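Local structure of uncharacterized protein (Capnocytophaga ochracea, 4W9R) at residues 55-58 / 62-65; 105-108 / 112-115; 264-267 / 271-274. The protein is of unknown function but belongs to a putative esterase family of the alpha/beta-hydrolase clan, and is probably exported. All blocks are in the same frame, centred on the assembly; numbering follows the deposited sequence.

Overall arrangement
Followed from the N terminus, the three contacts come in series, and none nests in or crosses another. Contact 1 closes the loop between helix 43-59 and strand 67-71, and contact 2 does the same between helix 91-110 and strand 113-114, just ahead of strand 116-122; contact 1 thus leads into the mixed sheet of the esterase domain directly and contact 2 through the short strand 113-114. Contact 3 lies much later, where helix 255-270 ends and the chain heads for helix 278-290. In space the returning segments gather: V272 of contact 3 packs on P64 of contact 1 and on A114 of contact 2. Contacts 1 and 2 do not touch, their nearest atoms being about 7 Å apart.

Contact 1. Residues 55-58 / 62-65; sequences RYYE and EMPK
Y57 and E58, in the last turns of helix 43-59, meet the loop that carries the chain into strand 67-71, the return half of a beta-alpha-beta crossover that starts at strand 35-40. The carbonyl of Y57 receives the backbone N of E62 (O to N 2.8 Å) and, weakly, that of M63. With CG of Y57 anti to its carbonyl carbon (chi1 -77°), the ring leans over the loop. The selenomethionine M63 lies against it in a Met-aromatic contact: SE is 5.0 Å from the ring centroid and approaches obliquely, touching CB and CD2, while CG of M63 rests on CB of Y57. Beyond this pair L229 of helix 217-232 covers M63, and the phenol OH of Y57 bonds to A226 O of the same helix. The carboxylate of E62 passes the other CD atom, OE1 lying 3.4 Å from CD1 of Y57 and coming in obliquely, with the carboxylate and ring planes 19° apart; its OE2 bonds to N218 ND2 of the second subunit. E58 bends at chi2 (-87°), which brings its carboxylate to K65 for a salt bridge, OE2 to NZ 3.3 Å, whose hydrogen bond is weak. Closer to the backbone, M63 O lies 3.5 Å from CA of E58 in a CA-H...O contact, and a water donates to both E58 O (3.0 Å) and M63 O (2.7 Å).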
# COMPACT_ATOMS: atom_id res chain seq x y z
N ARG B 55 -4.64 -2.71 -9.31
CA ARG B 55 -5.99 -2.30 -9.68
C ARG B 55 -6.16 -0.81 -9.41
O ARG B 55 -6.81 -0.10 -10.18
CB ARG B 55 -7.03 -3.10 -8.90
CG ARG B 55 -7.07 -4.57 -9.26
CD ARG B 55 -8.04 -5.33 -8.37
NE ARG B 55 -9.37 -4.73 -8.36
CZ ARG B 55 -10.32 -4.99 -9.25
NH1 ARG B 55 -10.09 -5.86 -10.22
NH2 ARG B 55 -11.50 -4.39 -9.16
N TYR B 56 -5.58 -0.36 -8.31
CA TYR B 56 -5.59 1.04 -7.91
C TYR B 56 -4.96 1.92 -8.99
O TYR B 56 -5.57 2.87 -9.47
CB TYR B 56 -4.85 1.20 -6.58
CG TYR B 56 -4.62 2.61 -6.10
CD1 TYR B 56 -5.57 3.27 -5.33
CD2 TYR B 56 -3.43 3.27 -6.38
CE1 TYR B 56 -5.36 4.56 -4.88
CE2 TYR B 56 -3.21 4.56 -5.94
CZ TYR B 56 -4.17 5.20 -5.18
OH TYR B 56 -3.94 6.48 -4.74
N TYR B 57 -3.73 1.58 -9.38
CA TYR B 57 -3.01 2.32 -10.40
C TYR B 57 -3.71 2.25 -11.76
O TYR B 57 -3.66 3.20 -12.54
CB TYR B 57 -1.58 1.80 -10.53
CG TYR B 57 -0.66 2.27 -9.42
CD1 TYR B 57 -0.69 3.58 -8.98
CD2 TYR B 57 0.23 1.39 -8.82
CE1 TYR B 57 0.15 4.02 -7.98
CE2 TYR B 57 1.08 1.82 -7.81
CZ TYR B 57 1.04 3.13 -7.39
OH TYR B 57 1.87 3.56 -6.39
N GLU B 58 -4.36 1.12 -12.03
CA GLU B 58 -5.06 0.94 -13.30
C GLU B 58 -6.28 1.85 -13.39
O GLU B 58 -6.59 2.37 -14.46
CB GLU B 58 -5.48 -0.52 -13.47
CG GLU B 58 -5.94 -0.89 -14.88
CD GLU B 58 -7.42 -0.63 -15.10
OE1 GLU B 58 -8.17 -0.55 -14.10
OE2 GLU B 58 -7.84 -0.50 -16.27
N GLU B 62 -2.58 4.91 -14.52
CA GLU B 62 -1.13 4.92 -14.36
C GLU B 62 -0.51 3.56 -14.68
O GLU B 62 0.71 3.43 -14.75
CB GLU B 62 -0.75 5.35 -12.94
CG GLU B 62 -1.26 6.73 -12.56
CD GLU B 62 -0.76 7.19 -11.21
OE1 GLU B 62 0.05 6.45 -10.59
OE2 GLU B 62 -1.16 8.28 -10.76
N MSE B 63 -1.36 2.56 -14.87
CA MSE B 63 -0.91 1.21 -15.19
C MSE B 63 -1.85 0.52 -16.16
O MSE B 63 -3.06 0.75 -16.13
CB MSE B 63 -0.77 0.36 -13.93
CG MSE B 63 0.57 0.44 -13.23
SE MSE B 63 0.74 -0.87 -11.80
CE MSE B 63 0.50 -2.50 -12.84
N PRO B 64 -1.30 -0.33 -17.04
CA PRO B 64 -2.13 -1.20 -17.88
C PRO B 64 -2.71 -2.34 -17.05
O PRO B 64 -2.23 -2.60 -15.95
CB PRO B 64 -1.14 -1.73 -18.92
CG PRO B 64 0.17 -1.73 -18.20
CD PRO B 64 0.14 -0.52 -17.30
N LYS B 65 -3.74 -3.01 -17.56
CA LYS B 65 -4.27 -4.19 -16.90
C LYS B 65 -3.21 -5.28 -16.87
O LYS B 65 -2.56 -5.54 -17.88
CB LYS B 65 -5.54 -4.69 -17.60
CG LYS B 65 -6.73 -3.76 -17.47
CD LYS B 65 -7.92 -4.28 -18.26
CE LYS B 65 -9.13 -3.38 -18.12
NZ LYS B 65 -9.59 -3.27 -16.71
O HOH W 1 -5.21 2.06 -17.05

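Contact 2. Residues 105-108 / 112-115; sequences PYIQ and PIAD
I113 fits against the last turns of helix 91-110, touching I107 and Q108, and carries nearly all of the contact from the second segment. The approach begins at P112, whose side chain turns from the helix to rest on Y29, while its backbone bonds to Y35 and so ties this end of the segment to the start of strand 35-40.

At I113 the side chain swings toward the helix. CG1 stands anti to the carbonyl carbon (chi1 -56°), and the two carbons of this branch reach different neighbours: CG1 lies 3.7 Å from CA of Q108, while CD1 meets the CG2 methyl of I107, also at 3.7 Å. The two isoleucines share a hydrophobic floor, I107 resting on V69 and L37, I113 on I67 and L37. I113 is also bordered by the aliphatic part of Q108, whose CG lies 4.0 Å from CB of I113; the two side chains run roughly at right angles, with the amide carried onward to an exposed position. Backbone polarity is served by a water, which accepts from I113 N at 2.8 Å and can donate to Q108 O at 3.2 Å, though it has other acceptors in reach, so that it can link helix and strand where their main chains do not meet directly.

A114 points its methyl away from the helix, toward A34 and V272, and its backbone bonds to Y35. The chain then turns a corner at D115, which is poorly ordered, before entering strand 116-122. In topology this is the second half of a crossover that leaves strand 67-71, passes across strand 35-40 and enters the sheet again at strand 116-122, the strand order expected of an alpha/beta-hydrolase fold.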
# COMPACT_ATOMS: atom_id res chain seq x y z
N PRO B 105 5.99 -20.33 -17.99
CA PRO B 105 5.53 -20.81 -19.30
C PRO B 105 4.09 -21.33 -19.27
O PRO B 105 3.39 -21.22 -20.28
CB PRO B 105 6.50 -21.95 -19.62
CG PRO B 105 7.72 -21.63 -18.82
CD PRO B 105 7.20 -21.05 -17.55
N TYR B 106 3.67 -21.88 -18.14
CA TYR B 106 2.29 -22.34 -17.97
C TYR B 106 1.31 -21.18 -18.11
O TYR B 106 0.28 -21.30 -18.78
CB TYR B 106 2.11 -23.02 -16.62
CG TYR B 106 0.67 -23.23 -16.22
CD1 TYR B 106 -0.10 -24.24 -16.79
CD2 TYR B 106 0.07 -22.42 -15.26
CE1 TYR B 106 -1.42 -24.43 -16.42
CE2 TYR B 106 -1.25 -22.61 -14.88
CZ TYR B 106 -1.98 -23.61 -15.46
OH TYR B 106 -3.30 -23.80 -15.09
N ILE B 107 1.64 -20.06 -17.47
CA ILE B 107 0.81 -18.87 -17.56
C ILE B 107 0.84 -18.30 -18.98
O ILE B 107 -0.18 -17.85 -19.50
CB ILE B 107 1.26 -17.79 -16.55
CG1 ILE B 107 1.21 -18.35 -15.13
CG2 ILE B 107 0.39 -16.55 -16.66
CD1 ILE B 107 -0.17 -18.80 -14.71
N GLN B 108 2.01 -18.34 -19.60
CA GLN B 108 2.17 -17.84 -20.96
C GLN B 108 1.36 -18.65 -21.96
O GLN B 108 0.93 -18.15 -23.00
CB GLN B 108 3.64 -17.84 -21.37
CG GLN B 108 4.46 -16.73 -20.74
CD GLN B 108 5.94 -16.86 -21.05
OE1 GLN B 108 6.52 -17.93 -20.92
NE2 GLN B 108 6.55 -15.76 -21.48
N PRO B 112 -2.52 -14.54 -22.85
CA PRO B 112 -1.69 -13.68 -23.71
C PRO B 112 -0.79 -12.76 -22.90
O PRO B 112 -1.12 -11.60 -22.68
CB PRO B 112 -2.72 -12.88 -24.51
CG PRO B 112 -3.92 -12.84 -23.63
CD PRO B 112 -3.94 -14.15 -22.91
N ILE B 113 0.34 -13.29 -22.44
CA ILE B 113 1.27 -12.53 -21.61
C ILE B 113 2.16 -11.63 -22.46
O ILE B 113 2.75 -12.07 -23.45
CB ILE B 113 2.16 -13.45 -20.76
CG1 ILE B 113 1.29 -14.37 -19.89
CG2 ILE B 113 3.11 -12.64 -19.89
CD1 ILE B 113 0.30 -13.63 -19.01
N ALA B 114 2.28 -10.36 -22.06
CA ALA B 114 3.11 -9.40 -22.77
C ALA B 114 4.59 -9.66 -22.52
O ALA B 114 4.96 -10.59 -21.80
CB ALA B 114 2.75 -7.98 -22.36
N ASP B 115 5.45 -8.84 -23.11
CA ASP B 115 6.89 -9.02 -23.02
C ASP B 115 7.43 -8.64 -21.64
O ASP B 115 8.57 -8.99 -21.30
CB ASP B 115 7.61 -8.22 -24.10
CG ASP B 115 7.38 -8.77 -25.49
OD1 ASP B 115 6.28 -9.32 -25.74
OD2 ASP B 115 8.30 -8.67 -26.33
O HOH W 2 2.01 -15.25 -23.62

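Contact 3. Residues 264-267 / 271-274; sequences NTIY and GVKK
The ring of Y267 is overlain on one face by the ammonium of K273, a cation-pi contact with NZ 3.8 Å from the ring centroid and 29° off its normal. The two side chains run side by side in the same direction, so the lysine's aliphatic part also follows the ring: CG of K273 lies 3.5 Å from CD1 of Y267, and a bend at chi4 (-64°) brings NZ over the CE1 and CZ side. Both residues are exposed, on the outer side of the contact. At the edge of the same ring, near its plane, sits the carbonyl oxygen of V272, which also takes a CA-H...O contact from Y267, CA to O 3.3 Å.

On the buried side I266 spans two residues of the returning segment. Its CG2 methyl meets CG2 of V272 at 4.2 Å, and its CD1 meets CD of K274 at 4.0 Å, the two chains crossing at a slant. K274 is extended from CG to NZ, which carries the amine past I266 to Y236, where NZ bonds to the backbone O, and K274 makes a cation-pi contact with the Y236 ring. I266 itself rests on I235 and Y236, so both residues of this pair meet that loop.

The turn between the segments is made at G271, the first residue to leave helical geometry, with a positive phi (67°) that suits glycine. Its N gives Y267 O a weak hydrogen bond of 3.0 Å. From there the chain doubles back along the final turn it has just left, in the manner of a glycine-terminated helix C-terminus, where helix 255-270 gives way to the linker leading to helix 278-290.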
# COMPACT_ATOMS: atom_id res chain seq x y z
N ASN B 264 5.73 4.60 -28.11
CA ASN B 264 6.68 3.58 -28.55
C ASN B 264 7.46 3.03 -27.36
O ASN B 264 7.69 1.83 -27.27
CB ASN B 264 7.64 4.15 -29.60
CG ASN B 264 6.99 4.32 -30.95
OD1 ASN B 264 6.00 3.66 -31.27
ND2 ASN B 264 7.55 5.20 -31.77
N THR B 265 7.85 3.93 -26.46
CA THR B 265 8.57 3.54 -25.26
C THR B 265 7.69 2.68 -24.36
O THR B 265 8.17 1.74 -23.72
CB THR B 265 9.05 4.78 -24.47
OG1 THR B 265 9.91 5.57 -25.30
CG2 THR B 265 9.81 4.37 -23.22
N ILE B 266 6.40 3.00 -24.32
CA ILE B 266 5.43 2.20 -23.58
C ILE B 266 5.42 0.77 -24.10
O ILE B 266 5.45 -0.18 -23.32
CB ILE B 266 4.01 2.80 -23.67
CG1 ILE B 266 3.93 4.13 -22.92
CG2 ILE B 266 2.98 1.83 -23.11
CD1 ILE B 266 2.57 4.79 -23.00
N TYR B 267 5.41 0.61 -25.42
CA TYR B 267 5.40 -0.72 -26.01
C TYR B 267 6.71 -1.46 -25.78
O TYR B 267 6.72 -2.67 -25.59
CB TYR B 267 5.11 -0.64 -27.52
CG TYR B 267 5.14 -1.99 -28.20
CD1 TYR B 267 4.11 -2.90 -28.02
CD2 TYR B 267 6.21 -2.35 -29.01
CE1 TYR B 267 4.13 -4.14 -28.63
CE2 TYR B 267 6.24 -3.59 -29.63
CZ TYR B 267 5.20 -4.48 -29.44
OH TYR B 267 5.22 -5.71 -30.05
N GLY B 271 5.59 -3.74 -23.03
CA GLY B 271 5.14 -4.79 -23.93
C GLY B 271 3.68 -4.71 -24.37
O GLY B 271 3.15 -5.67 -24.93
N VAL B 272 3.04 -3.57 -24.12
CA VAL B 272 1.64 -3.40 -24.51
C VAL B 272 1.47 -2.21 -25.46
O VAL B 272 2.24 -1.25 -25.43
CB VAL B 272 0.73 -3.19 -23.29
CG1 VAL B 272 0.74 -4.42 -22.40
CG2 VAL B 272 1.15 -1.95 -22.50
N LYS B 273 0.44 -2.29 -26.30
CA LYS B 273 0.14 -1.20 -27.22
C LYS B 273 -1.02 -0.38 -26.66
O LYS B 273 -2.16 -0.84 -26.61
CB LYS B 273 -0.23 -1.73 -28.61
CG LYS B 273 0.83 -2.62 -29.24
CD LYS B 273 0.31 -3.29 -30.50
CE LYS B 273 1.34 -4.21 -31.13
NZ LYS B 273 2.55 -3.47 -31.59
N LYS B 274 -0.72 0.85 -26.23
CA LYS B 274 -1.72 1.69 -25.61
C LYS B 274 -2.39 2.60 -26.62
O LYS B 274 -1.73 3.37 -27.32
CB LYS B 274 -1.10 2.53 -24.49
CG LYS B 274 -2.10 3.45 -23.79
CD LYS B 274 -1.43 4.29 -22.71
CE LYS B 274 -2.47 5.11 -21.95
NZ LYS B 274 -1.86 5.89 -20.84